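Titin (Homo sapiens, PDB 2J8H) is the giant elastic protein of muscle, represented here by a rigid tandem of two immunoglobulin domains from its A-band region. Local coordinates at residues L50-Q55 against D71-V76; G112-L117 against V122-P127; N148-V153 against G167-D172; Q152-R157 against S161-N166. One frame throughout, in Å; residues are numbered along the deposited sequence.

Contact 1: residues L50-Q55 against D71-V76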
loop_
_atom_site.group_PDB
_atom_site.type_symbol
_atom_site.label_atom_id
_atom_site.label_comp_id
_atom_site.label_asym_id
_atom_site.label_seq_id
_atom_site.Cartn_x
_atom_site.Cartn_y
_atom_site.Cartn_z
ATOM N N LEU A 50 10.646 10.623 -8.643
ATOM C CA LEU A 50 10.008 10.216 -7.398
ATOM C C LEU A 50 8.538 10.627 -7.494
ATOM O O LEU A 50 7.693 9.837 -7.958
ATOM C CB LEU A 50 10.719 10.909 -6.247
ATOM C CG LEU A 50 12.214 10.529 -6.131
ATOM C CD1 LEU A 50 13.010 11.708 -5.574
ATOM C CD2 LEU A 50 12.393 9.294 -5.268
ATOM N N LYS A 51 8.244 11.878 -7.171
ATOM C CA LYS A 51 6.871 12.377 -7.261
ATOM C C LYS A 51 6.384 12.347 -8.689
ATOM O O LYS A 51 5.233 12.012 -8.931
ATOM C CB LYS A 51 6.769 13.814 -6.754
ATOM C CG LYS A 51 5.338 14.373 -6.703
ATOM C CD LYS A 51 4.443 13.540 -5.770
ATOM C CE LYS A 51 2.992 14.073 -5.684
ATOM N NZ LYS A 51 2.199 13.170 -4.819
ATOM N N TYR A 52 7.263 12.721 -9.631
ATOM C CA TYR A 52 6.890 12.853 -11.041
ATOM C C TYR A 52 7.833 12.083 -11.933
ATOM O O TYR A 52 9.043 12.274 -11.855
ATOM C CB TYR A 52 6.946 14.309 -11.483
ATOM C CG TYR A 52 6.015 15.230 -10.758
ATOM C CD1 TYR A 52 6.509 16.220 -9.921
ATOM C CD2 TYR A 52 4.633 15.137 -10.926
ATOM C CE1 TYR A 52 5.663 17.096 -9.264
ATOM C CE2 TYR A 52 3.765 16.015 -10.258
ATOM C CZ TYR A 52 4.289 16.991 -9.437
ATOM O OH TYR A 52 3.468 17.860 -8.744
ATOM N N ARG A 53 7.269 11.233 -12.785
ATOM C CA ARG A 53 8.024 10.512 -13.798
ATOM C C ARG A 53 7.360 10.762 -15.127
ATOM O O ARG A 53 6.144 10.667 -15.239
ATOM C CB ARG A 53 7.999 9.009 -13.523
ATOM C CG ARG A 53 8.907 8.549 -12.453
ATOM C CD ARG A 53 8.704 7.069 -12.186
ATOM N NE ARG A 53 7.570 6.888 -11.303
ATOM C CZ ARG A 53 6.863 5.758 -11.181
ATOM N NH1 ARG A 53 7.164 4.680 -11.912
ATOM N NH2 ARG A 53 5.842 5.708 -10.305
ATOM N N ILE A 54 8.150 11.082 -16.132
ATOM C CA ILE A 54 7.637 11.376 -17.457
ATOM C C ILE A 54 8.172 10.299 -18.350
ATOM O O ILE A 54 9.343 9.936 -18.269
ATOM C CB ILE A 54 8.096 12.740 -17.939
ATOM C CG1 ILE A 54 7.367 13.811 -17.148
ATOM C CG2 ILE A 54 7.845 12.892 -19.478
ATOM C CD1 ILE A 54 7.893 15.201 -17.339
ATOM N N GLN A 55 7.313 9.740 -19.194
ATOM C CA GLN A 55 7.703 8.575 -19.970
ATOM C C GLN A 55 7.175 8.699 -21.383
ATOM O O GLN A 55 6.126 9.309 -21.619
ATOM C CB GLN A 55 7.188 7.314 -19.323
ATOM C CG GLN A 55 7.696 7.079 -17.915
ATOM C CD GLN A 55 7.292 5.754 -17.366
ATOM O OE1 GLN A 55 6.318 5.150 -17.813
ATOM N NE2 GLN A 55 8.012 5.293 -16.348
ATOM N N ASP A 71 -4.426 15.358 -1.901
ATOM C CA ASP A 71 -5.314 16.421 -2.345
ATOM C C ASP A 71 -4.515 17.565 -2.996
ATOM O O ASP A 71 -5.042 18.287 -3.850
ATOM C CB ASP A 71 -6.209 16.910 -1.197
ATOM C CG ASP A 71 -7.229 17.943 -1.662
ATOM O OD1 ASP A 71 -8.005 17.655 -2.616
ATOM O OD2 ASP A 71 -7.233 19.052 -1.078
ATOM N N ASP A 72 -3.235 17.704 -2.639
ATOM C CA ASP A 72 -2.388 18.720 -3.264
ATOM C C ASP A 72 -2.193 18.480 -4.765
ATOM O O ASP A 72 -1.925 19.400 -5.521
ATOM C CB ASP A 72 -1.020 18.816 -2.572
ATOM C CG ASP A 72 -0.120 19.896 -3.201
ATOM O OD1 ASP A 72 -0.357 21.104 -2.949
ATOM O OD2 ASP A 72 0.802 19.545 -3.981
ATOM N N ASP A 73 -2.335 17.231 -5.197
ATOM C CA ASP A 73 -2.205 16.898 -6.589
ATOM C C ASP A 73 -3.507 17.038 -7.356
ATOM O O ASP A 73 -3.507 16.899 -8.556
ATOM C CB ASP A 73 -1.680 15.475 -6.714
ATOM C CG ASP A 73 -0.363 15.303 -6.015
ATOM O OD1 ASP A 73 0.559 16.107 -6.315
ATOM O OD2 ASP A 73 -0.268 14.402 -5.159
ATOM N N ALA A 74 -4.603 17.296 -6.660
ATOM C CA ALA A 74 -5.919 17.336 -7.269
ATOM C C ALA A 74 -6.110 18.697 -7.897
ATOM O O ALA A 74 -6.572 19.635 -7.257
ATOM C CB ALA A 74 -7.001 17.068 -6.228
ATOM N N THR A 75 -5.726 18.818 -9.151
ATOM C CA THR A 75 -5.837 20.102 -9.834
ATOM C C THR A 75 -5.822 19.842 -11.329
ATOM O O THR A 75 -5.974 18.697 -11.764
ATOM C CB THR A 75 -4.700 21.082 -9.393
ATOM O OG1 THR A 75 -4.952 22.378 -9.946
ATOM C CG2 THR A 75 -3.322 20.583 -9.833
ATOM N N VAL A 76 -5.646 20.889 -12.116
ATOM C CA VAL A 76 -5.608 20.766 -13.566
ATOM C C VAL A 76 -4.171 20.667 -14.061
ATOM O O VAL A 76 -3.268 21.318 -13.536
ATOM C CB VAL A 76 -6.332 21.948 -14.255
ATOM C CG1 VAL A 76 -5.549 23.238 -14.066
ATOM C CG2 VAL A 76 -6.513 21.667 -15.732
HETATM O O HOH W 1 0.927 17.339 -8.432
#

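Contact 2: residues G112-L117 against V122-P127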
loop_
_atom_site.group_PDB
_atom_site.type_symbol
_atom_site.label_atom_id
_atom_site.label_comp_id
_atom_site.label_asym_id
_atom_site.label_seq_id
_atom_site.Cartn_x
_atom_site.Cartn_y
_atom_site.Cartn_z
ATOM N N GLY A 112 -11.346 8.481 22.275
ATOM C CA GLY A 112 -10.807 9.724 22.760
ATOM C C GLY A 112 -11.092 9.827 24.247
ATOM O O GLY A 112 -11.994 9.171 24.763
ATOM N N ALA A 113 -10.305 10.655 24.923
ATOM C CA ALA A 113 -10.500 10.944 26.322
ATOM C C ALA A 113 -10.163 12.400 26.562
ATOM O O ALA A 113 -9.071 12.860 26.236
ATOM C CB ALA A 113 -9.611 10.081 27.153
ATOM N N VAL A 114 -11.105 13.107 27.167
ATOM C CA VAL A 114 -10.897 14.481 27.600
ATOM C C VAL A 114 -11.225 14.505 29.083
ATOM O O VAL A 114 -12.274 14.032 29.492
ATOM C CB VAL A 114 -11.769 15.476 26.795
ATOM C CG1 VAL A 114 -11.599 16.891 27.333
ATOM C CG2 VAL A 114 -11.394 15.420 25.314
ATOM N N HIS A 115 -10.294 15.012 29.878
ATOM C CA HIS A 115 -10.466 15.109 31.320
ATOM C C HIS A 115 -10.596 16.597 31.629
ATOM O O HIS A 115 -9.669 17.375 31.396
ATOM C CB HIS A 115 -9.271 14.458 32.023
ATOM C CG HIS A 115 -8.909 13.126 31.448
ATOM N ND1 HIS A 115 -9.752 12.037 31.512
ATOM C CD2 HIS A 115 -7.830 12.723 30.733
ATOM C CE1 HIS A 115 -9.195 11.014 30.889
ATOM N NE2 HIS A 115 -8.026 11.402 30.412
ATOM N N ALA A 116 -11.767 17.005 32.095
ATOM C CA ALA A 116 -12.037 18.416 32.294
ATOM C C ALA A 116 -12.358 18.694 33.749
ATOM O O ALA A 116 -12.716 17.793 34.491
ATOM C CB ALA A 116 -13.194 18.862 31.395
ATOM N N LEU A 117 -12.214 19.957 34.137
ATOM C CA LEU A 117 -12.664 20.433 35.431
ATOM C C LEU A 117 -13.917 21.297 35.245
ATOM O O LEU A 117 -14.074 21.935 34.205
ATOM C CB LEU A 117 -11.569 21.269 36.081
ATOM C CG LEU A 117 -10.268 20.557 36.451
ATOM C CD1 LEU A 117 -9.330 21.581 37.074
ATOM C CD2 LEU A 117 -10.489 19.378 37.410
ATOM N N VAL A 122 -14.178 23.634 27.406
ATOM C CA VAL A 122 -13.603 22.502 26.731
ATOM C C VAL A 122 -13.891 22.521 25.233
ATOM O O VAL A 122 -15.001 22.853 24.810
ATOM C CB VAL A 122 -14.168 21.209 27.378
ATOM C CG1 VAL A 122 -13.967 19.994 26.478
ATOM C CG2 VAL A 122 -13.543 21.017 28.779
ATOM N N SER A 123 -12.871 22.177 24.440
ATOM C CA SER A 123 -13.036 21.835 23.025
ATOM C C SER A 123 -12.566 20.409 22.783
ATOM O O SER A 123 -11.458 20.029 23.181
ATOM C CB SER A 123 -12.231 22.772 22.147
ATOM O OG SER A 123 -12.620 24.119 22.374
ATOM N N ILE A 124 -13.426 19.602 22.184
ATOM C CA ILE A 124 -13.029 18.265 21.760
ATOM C C ILE A 124 -12.691 18.394 20.282
ATOM O O ILE A 124 -13.596 18.461 19.449
ATOM C CB ILE A 124 -14.141 17.226 21.992
ATOM C CG1 ILE A 124 -14.656 17.296 23.442
ATOM C CG2 ILE A 124 -13.607 15.839 21.662
ATOM C CD1 ILE A 124 -15.775 16.346 23.757
ATOM N N LYS A 125 -11.397 18.479 19.983
ATOM C CA LYS A 125 -10.899 18.811 18.647
ATOM C C LYS A 125 -10.527 17.540 17.900
ATOM O O LYS A 125 -9.647 16.792 18.340
ATOM C CB LYS A 125 -9.694 19.745 18.728
ATOM C CG LYS A 125 -9.199 20.247 17.358
ATOM C CD LYS A 125 -8.031 21.210 17.462
ATOM C CE LYS A 125 -7.604 21.711 16.084
ATOM N NZ LYS A 125 -6.534 22.779 16.122
ATOM N N ILE A 126 -11.190 17.303 16.772
ATOM C CA ILE A 126 -11.078 16.055 16.048
ATOM C C ILE A 126 -10.679 16.294 14.592
ATOM O O ILE A 126 -11.494 16.815 13.800
ATOM C CB ILE A 126 -12.401 15.279 16.027
ATOM C CG1 ILE A 126 -12.964 15.083 17.443
ATOM C CG2 ILE A 126 -12.157 13.892 15.455
ATOM C CD1 ILE A 126 -12.064 14.228 18.337
ATOM N N PRO A 127 -9.435 15.943 14.229
ATOM C CA PRO A 127 -9.068 16.040 12.819
ATOM C C PRO A 127 -9.828 15.031 11.981
ATOM O O PRO A 127 -10.156 13.946 12.456
ATOM C CB PRO A 127 -7.574 15.722 12.811
ATOM C CG PRO A 127 -7.148 15.760 14.216
ATOM C CD PRO A 127 -8.314 15.466 15.046
#

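Contact 3: residues N148-V153 against G167-D172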
loop_
_atom_site.group_PDB
_atom_site.type_symbol
_atom_site.label_atom_id
_atom_site.label_comp_id
_atom_site.label_asym_id
_atom_site.label_seq_id
_atom_site.Cartn_x
_atom_site.Cartn_y
_atom_site.Cartn_z
ATOM N N ASN A 148 -26.711 24.938 19.836
ATOM C CA ASN A 148 -27.834 25.464 20.612
ATOM C C ASN A 148 -27.257 26.382 21.692
ATOM O O ASN A 148 -26.143 26.871 21.534
ATOM C CB ASN A 148 -28.593 24.287 21.228
ATOM C CG ASN A 148 -27.663 23.280 21.910
ATOM O OD1 ASN A 148 -26.583 23.631 22.389
ATOM N ND2 ASN A 148 -28.096 22.021 21.956
ATOM N N GLY A 149 -27.963 26.577 22.797
ATOM C CA GLY A 149 -27.441 27.371 23.903
ATOM C C GLY A 149 -26.349 26.737 24.733
ATOM O O GLY A 149 -25.783 27.379 25.606
ATOM N N HIS A 150 -26.040 25.476 24.459
ATOM C CA HIS A 150 -25.131 24.702 25.276
ATOM C C HIS A 150 -23.853 24.340 24.541
ATOM O O HIS A 150 -22.747 24.553 25.061
ATOM C CB HIS A 150 -25.852 23.428 25.749
ATOM C CG HIS A 150 -25.129 22.684 26.832
ATOM N ND1 HIS A 150 -25.320 22.947 28.172
ATOM C CD2 HIS A 150 -24.230 21.679 26.771
ATOM C CE1 HIS A 150 -24.571 22.123 28.887
ATOM N NE2 HIS A 150 -23.890 21.354 28.058
ATOM N N TYR A 151 -23.989 23.776 23.345
ATOM C CA TYR A 151 -22.828 23.366 22.582
ATOM C C TYR A 151 -22.549 24.308 21.446
ATOM O O TYR A 151 -23.467 24.895 20.880
ATOM C CB TYR A 151 -23.050 21.981 21.953
ATOM C CG TYR A 151 -23.449 20.845 22.855
ATOM C CD1 TYR A 151 -24.756 20.387 22.896
ATOM C CD2 TYR A 151 -22.502 20.168 23.603
ATOM C CE1 TYR A 151 -25.122 19.317 23.700
ATOM C CE2 TYR A 151 -22.857 19.107 24.396
ATOM C CZ TYR A 151 -24.148 18.674 24.426
ATOM O OH TYR A 151 -24.458 17.587 25.206
ATOM N N GLN A 152 -21.280 24.399 21.071
ATOM C CA GLN A 152 -20.922 24.998 19.792
ATOM C C GLN A 152 -20.127 23.993 18.989
ATOM O O GLN A 152 -19.134 23.454 19.479
ATOM C CB GLN A 152 -20.108 26.289 19.971
ATOM C CG GLN A 152 -19.684 26.952 18.660
ATOM C CD GLN A 152 -20.836 27.467 17.853
ATOM O OE1 GLN A 152 -21.740 28.130 18.379
ATOM N NE2 GLN A 152 -20.805 27.210 16.550
ATOM N N VAL A 153 -20.563 23.736 17.758
ATOM C CA VAL A 153 -19.770 22.927 16.839
ATOM C C VAL A 153 -18.963 23.804 15.875
ATOM O O VAL A 153 -19.508 24.687 15.225
ATOM C CB VAL A 153 -20.661 21.984 16.020
ATOM C CG1 VAL A 153 -19.813 21.208 15.027
ATOM C CG2 VAL A 153 -21.393 21.032 16.957
ATOM N N GLY A 167 -18.548 26.777 29.620
ATOM C CA GLY A 167 -17.854 26.041 30.663
ATOM C C GLY A 167 -18.554 24.726 30.930
ATOM O O GLY A 167 -19.776 24.676 31.060
ATOM N N VAL A 168 -17.781 23.652 31.056
ATOM C CA VAL A 168 -18.381 22.336 31.272
ATOM C C VAL A 168 -19.029 22.227 32.613
ATOM O O VAL A 168 -18.559 22.791 33.595
ATOM C CB VAL A 168 -17.381 21.160 31.164
ATOM C CG1 VAL A 168 -16.957 20.985 29.734
ATOM C CG2 VAL A 168 -16.202 21.374 32.076
ATOM N N GLU A 169 -20.131 21.492 32.614
ATOM C CA GLU A 169 -20.875 21.158 33.795
ATOM C C GLU A 169 -20.683 19.662 34.028
ATOM O O GLU A 169 -20.265 18.932 33.135
ATOM C CB GLU A 169 -22.342 21.476 33.550
ATOM C CG GLU A 169 -22.590 22.976 33.366
ATOM C CD GLU A 169 -23.902 23.305 32.651
ATOM O OE1 GLU A 169 -24.749 22.396 32.472
ATOM O OE2 GLU A 169 -24.083 24.488 32.267
ATOM N N ARG A 170 -20.993 19.199 35.230
ATOM C CA ARG A 170 -20.826 17.792 35.552
ATOM C C ARG A 170 -21.639 16.910 34.617
ATOM O O ARG A 170 -21.227 15.798 34.274
ATOM C CB ARG A 170 -21.265 17.534 36.982
ATOM C CG ARG A 170 -20.342 18.118 37.991
ATOM C CD ARG A 170 -20.870 17.835 39.364
ATOM N NE ARG A 170 -20.215 18.683 40.343
ATOM C CZ ARG A 170 -20.795 19.174 41.441
ATOM N NH1 ARG A 170 -22.070 18.908 41.747
ATOM N NH2 ARG A 170 -20.080 19.945 42.253
ATOM N N LYS A 171 -22.799 17.410 34.212
ATOM C CA LYS A 171 -23.688 16.658 33.348
ATOM C C LYS A 171 -23.135 16.496 31.949
ATOM O O LYS A 171 -23.673 15.712 31.186
ATOM C CB LYS A 171 -25.058 17.329 33.270
ATOM C CG LYS A 171 -25.135 18.591 32.415
ATOM C CD LYS A 171 -26.485 19.288 32.622
ATOM C CE LYS A 171 -26.999 19.974 31.348
ATOM N NZ LYS A 171 -28.440 20.429 31.498
ATOM N N ASP A 172 -22.097 17.254 31.602
ATOM C CA ASP A 172 -21.481 17.158 30.274
ATOM C C ASP A 172 -20.629 15.913 30.098
ATOM O O ASP A 172 -20.307 15.527 28.973
ATOM C CB ASP A 172 -20.650 18.410 29.973
ATOM C CG ASP A 172 -21.515 19.612 29.685
ATOM O OD1 ASP A 172 -22.560 19.415 29.032
ATOM O OD2 ASP A 172 -21.157 20.740 30.091
HETATM O O HOH W 2 -23.992 17.358 27.844
#

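Contact 4: residues Q152-R157 against S161-N166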
loop_
_atom_site.group_PDB
_atom_site.type_symbol
_atom_site.label_atom_id
_atom_site.label_comp_id
_atom_site.label_asym_id
_atom_site.label_seq_id
_atom_site.Cartn_x
_atom_site.Cartn_y
_atom_site.Cartn_z
ATOM N N GLN A 152 -21.280 24.399 21.071
ATOM C CA GLN A 152 -20.922 24.998 19.792
ATOM C C GLN A 152 -20.127 23.993 18.989
ATOM O O GLN A 152 -19.134 23.454 19.479
ATOM C CB GLN A 152 -20.108 26.289 19.971
ATOM C CG GLN A 152 -19.684 26.952 18.660
ATOM C CD GLN A 152 -20.836 27.467 17.853
ATOM O OE1 GLN A 152 -21.740 28.130 18.379
ATOM N NE2 GLN A 152 -20.805 27.210 16.550
ATOM N N VAL A 153 -20.563 23.736 17.758
ATOM C CA VAL A 153 -19.770 22.927 16.839
ATOM C C VAL A 153 -18.963 23.804 15.875
ATOM O O VAL A 153 -19.508 24.687 15.225
ATOM C CB VAL A 153 -20.661 21.984 16.020
ATOM C CG1 VAL A 153 -19.813 21.208 15.027
ATOM C CG2 VAL A 153 -21.393 21.032 16.957
ATOM N N ILE A 154 -17.667 23.529 15.774
ATOM C CA ILE A 154 -16.804 24.178 14.794
ATOM C C ILE A 154 -16.451 23.127 13.749
ATOM O O ILE A 154 -16.102 22.015 14.093
ATOM C CB ILE A 154 -15.528 24.707 15.448
ATOM C CG1 ILE A 154 -15.873 25.852 16.405
ATOM C CG2 ILE A 154 -14.508 25.138 14.396
ATOM C CD1 ILE A 154 -14.695 26.379 17.228
ATOM N N VAL A 155 -16.602 23.463 12.479
ATOM C CA VAL A 155 -16.073 22.627 11.402
ATOM C C VAL A 155 -15.220 23.478 10.465
ATOM O O VAL A 155 -15.661 24.512 9.967
ATOM C CB VAL A 155 -17.189 21.958 10.590
ATOM C CG1 VAL A 155 -16.595 20.962 9.609
ATOM C CG2 VAL A 155 -18.198 21.270 11.512
ATOM N N THR A 156 -13.983 23.052 10.264
ATOM C CA THR A 156 -13.088 23.721 9.342
ATOM C C THR A 156 -12.771 22.749 8.213
ATOM O O THR A 156 -13.408 21.687 8.114
ATOM C CB THR A 156 -11.806 24.166 10.036
ATOM O OG1 THR A 156 -10.930 23.045 10.176
ATOM C CG2 THR A 156 -12.122 24.783 11.416
ATOM N N ARG A 157 -11.807 23.111 7.366
ATOM C CA ARG A 157 -11.391 22.222 6.280
ATOM C C ARG A 157 -10.736 20.922 6.782
ATOM O O ARG A 157 -10.742 19.918 6.073
ATOM C CB ARG A 157 -10.431 22.945 5.329
ATOM C CG ARG A 157 -11.069 24.162 4.610
ATOM C CD ARG A 157 -10.070 24.842 3.652
ATOM N NE ARG A 157 -8.853 25.282 4.353
ATOM C CZ ARG A 157 -8.425 26.543 4.446
ATOM N NH1 ARG A 157 -9.082 27.553 3.869
ATOM N NH2 ARG A 157 -7.303 26.794 5.120
ATOM N N SER A 161 -14.459 20.642 16.056
ATOM C CA SER A 161 -14.425 20.701 17.509
ATOM C C SER A 161 -15.828 20.821 18.062
ATOM O O SER A 161 -16.646 21.612 17.577
ATOM C CB SER A 161 -13.637 21.910 17.991
ATOM O OG SER A 161 -12.351 21.867 17.445
ATOM N N LEU A 162 -16.077 20.055 19.104
ATOM C CA LEU A 162 -17.256 20.243 19.891
ATOM C C LEU A 162 -16.832 21.080 21.067
ATOM O O LEU A 162 -15.987 20.661 21.871
ATOM C CB LEU A 162 -17.826 18.906 20.378
ATOM C CG LEU A 162 -19.076 19.051 21.262
ATOM C CD1 LEU A 162 -20.215 19.711 20.460
ATOM C CD2 LEU A 162 -19.476 17.706 21.912
ATOM N N VAL A 163 -17.411 22.268 21.173
ATOM C CA VAL A 163 -17.008 23.196 22.232
ATOM C C VAL A 163 -18.135 23.375 23.266
ATOM O O VAL A 163 -19.340 23.382 22.938
ATOM C CB VAL A 163 -16.599 24.558 21.666
ATOM C CG1 VAL A 163 -15.971 25.435 22.756
ATOM C CG2 VAL A 163 -15.643 24.403 20.465
ATOM N N PHE A 164 -17.723 23.553 24.515
ATOM C CA PHE A 164 -18.623 23.840 25.629
ATOM C C PHE A 164 -18.363 25.287 26.045
ATOM O O PHE A 164 -17.690 25.522 27.026
ATOM C CB PHE A 164 -18.315 22.865 26.775
ATOM C CG PHE A 164 -18.602 21.421 26.426
ATOM C CD1 PHE A 164 -17.689 20.661 25.708
ATOM C CD2 PHE A 164 -19.805 20.836 26.767
ATOM C CE1 PHE A 164 -17.968 19.345 25.358
ATOM C CE2 PHE A 164 -20.079 19.519 26.427
ATOM C CZ PHE A 164 -19.156 18.784 25.712
ATOM N N PRO A 165 -18.873 26.273 25.272
ATOM C CA PRO A 165 -18.470 27.667 25.466
ATOM C C PRO A 165 -18.848 28.284 26.811
ATOM O O PRO A 165 -18.250 29.291 27.221
ATOM C CB PRO A 165 -19.176 28.394 24.320
ATOM C CG PRO A 165 -20.318 27.543 23.971
ATOM C CD PRO A 165 -19.841 26.149 24.168
ATOM N N ASN A 166 -19.834 27.704 27.486
ATOM C CA ASN A 166 -20.304 28.231 28.740
ATOM C C ASN A 166 -19.483 27.679 29.908
ATOM O O ASN A 166 -19.711 28.055 31.052
ATOM C CB ASN A 166 -21.775 27.862 28.970
ATOM C CG ASN A 166 -22.672 28.205 27.795
ATOM O OD1 ASN A 166 -22.511 29.249 27.140
ATOM N ND2 ASN A 166 -23.670 27.353 27.557
#

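Contact 1: residues L50-Q55 against D71-V76
Lys51 reaches Asp73 because its first torsion sets CG opposite the backbone N (chi1 -175°) and a bend at chi2 (60°) then sends the straight remainder of the chain toward the carboxylate, which comes to meet it from the opposite direction. The ends close a salt bridge: Lys51 NZ donates to Asp73 OD2 over 2.8 Å, on the syn side but 29° out of the carboxylate plane. The other oxygen serves Tyr52 through a water, which donates to Asp73 OD1 at 2.5 Å and lies 2.6 Å from Tyr52 OH. Lys51 CG rides 3.7 Å above the plane of the Tyr52 ring, over its centre. In the first I-set immunoglobulin domain, the bridge ties the residue just ahead of strand 52-57 to the 3-10 turn before strand 76-83; in the same turn, Asp73 O accepts from Tyr77 OH, the tyrosine corner. Lys51 NZ also binds Ala67 O, and Asp73 OD2 takes a second donor, Thr70 N. With an alanine in place of Asp73, Lys51 would probably be left without its counter-charge and the tyrosine-bound water without its carboxylate partner. An ammonium group and a backbone N-H on one oxygen of this buried carboxylate should favour its ionised form.

Contact 2: residues G112-L117 against V122-P127
Val114 and Val122 reach toward each other tip to tip, their CG1 methyls 4.0 Å apart, where strand 112-117 faces residues 122-127. Each valine holds CG1 anti to its backbone N and CG2 anti to its carbonyl carbon, although Val122 (chi1 162°) is rotated further from the ideal stagger than Val114 (chi1 176°). The two branches of Val114 therefore divide the work: CG1 meets Val122, while CG2 turns to Ile124 and lies 4.2 Å from its CG1. Ile124 is itself extended along its chain (chi2 178°), and its side chain also packs on Trp138 and Val191. The second branch of Val122 is pressed against Ala116, two residues on from Val114 in the facing strand, with Val122 CG2 only 3.4 Å from Ala116 CB, tighter than the usual van der Waals contact. Alternation along strand 112-117 points Val114 and Ala116 inward and Ala113 and His115 the other way, and His115 ND1 bonds to Asp194 OD1. The two strands belong to opposite sheets of the second immunoglobulin sandwich. Strand 112-117 runs parallel to strand 185-196 and bonds its backbone there, whereas strand 123-131 pairs with strand 159-163. Leu193 adds to the packing around Val114 and Ala116, and Phe164 and Val168 to that around Val122. With Val114 and Ala116 bonded through their backbones to strand 185-196, and Val122 and Ile124 to residues 162-164, what meets between the sheets here is apolar, resting on branched side chains and one small alanine that lets Val122 come close.

Contact 3: residues N148-V153 against G167-D172
Asp172 OD1 accepts from both the His150 ring and a water. His150 NE2 donates over a short 2.5 Å at 162°, meeting the syn lone pair of Asp172 OD1, and the carboxylate oxygen sits close to the ring plane. This histidine-carboxylate bond joins the loop leading into strand 152-155 to the 3-10 turn before strand 174-182 of an I-set immunoglobulin domain, where Asp172 O also receives Tyr176 OH in a tyrosine corner. The water donates to Asp172 OD1 at 2.8 Å and lies 2.7 Å from Tyr151 OH. With CG anti to N (chi1 -168°), His150 turns a ring edge onto a face of Tyr151, CD2 3.7 Å above its centre. At the His150 ring edge, Glu169 OE1 approaches His150 CE1 to 3.6 Å. The second carboxylate oxygen, Asp172 OD2, accepts from Glu169 N and so braces the turn. A leucine in place of Asp172 would probably leave His150 NE2 and Glu169 N without their acceptors and the ring held less firmly. Asn148 OD1 takes His150 N (an Asx turn) from above its carbonyl plane and Tyr151 N almost end-on, completing an Asx motif, both at 2.8 Å.

Contact 4: residues Q152-R157 against S161-N166
Strands 152-155 and 161-163 run antiparallel, their axes 4.8 Å apart at closest and inclined at 159°, with Val153-Leu162 a non-hydrogen-bonded pair between two hydrogen-bonded ones, Gln152-Val163, where Val163 N to Gln152 O is the shorter bond at 2.7 Å, and Ile154-Ser161, where Ile154 N meets Ser161 O in the carbonyl plane and nearly straight, at 2.8 Å and 176°. On the face turned to Trp138, Leu162 bends at chi2 (62°) and brings CD1 obliquely to within 3.9 Å of Val153 CG2. These strands make the beta hairpin at one edge of the second immunoglobulin sandwich, and in the connecting turn Thr156 OG1 accepts from Ser158 N and Phe159 N. On the other face, Ile154 CD1 meets Val163 CG2 at 3.9 Å; Val163 points this branch there because CG2 stands anti to its carbonyl carbon. Ser161 O also receives a CA-H...O contact from Val153 CA at 3.5 Å. Beyond the paired residues, the Pro165 ring lies alongside Gln152, with Pro165 CD 3.8 Å from Gln152 N and Pro165 CG near Gln152 CB.

Contact 1 stands apart in the first immunoglobulin domain, about 35 to 45 Å between centres from the others, which share the second. Yet it has its counterpart in contact 3: each fastens the residues leading into a strand to the turn that forms the tyrosine corner through an aspartate and a water-bridged tyrosine, with lysine as mate in one and histidine in the other. Both are partly buried, the aspartate itself buried. Contact 2 is the buried, apolar one, joining opposite sheets. Contact 4 is the backbone-bonded hairpin of a single sheet, with one side inward and the other outward. It shares Gln152 and Val153 with contact 3, and strand 159-163 pairs with strand 123-131 of contact 2, while Val168 links contacts 2 and 3.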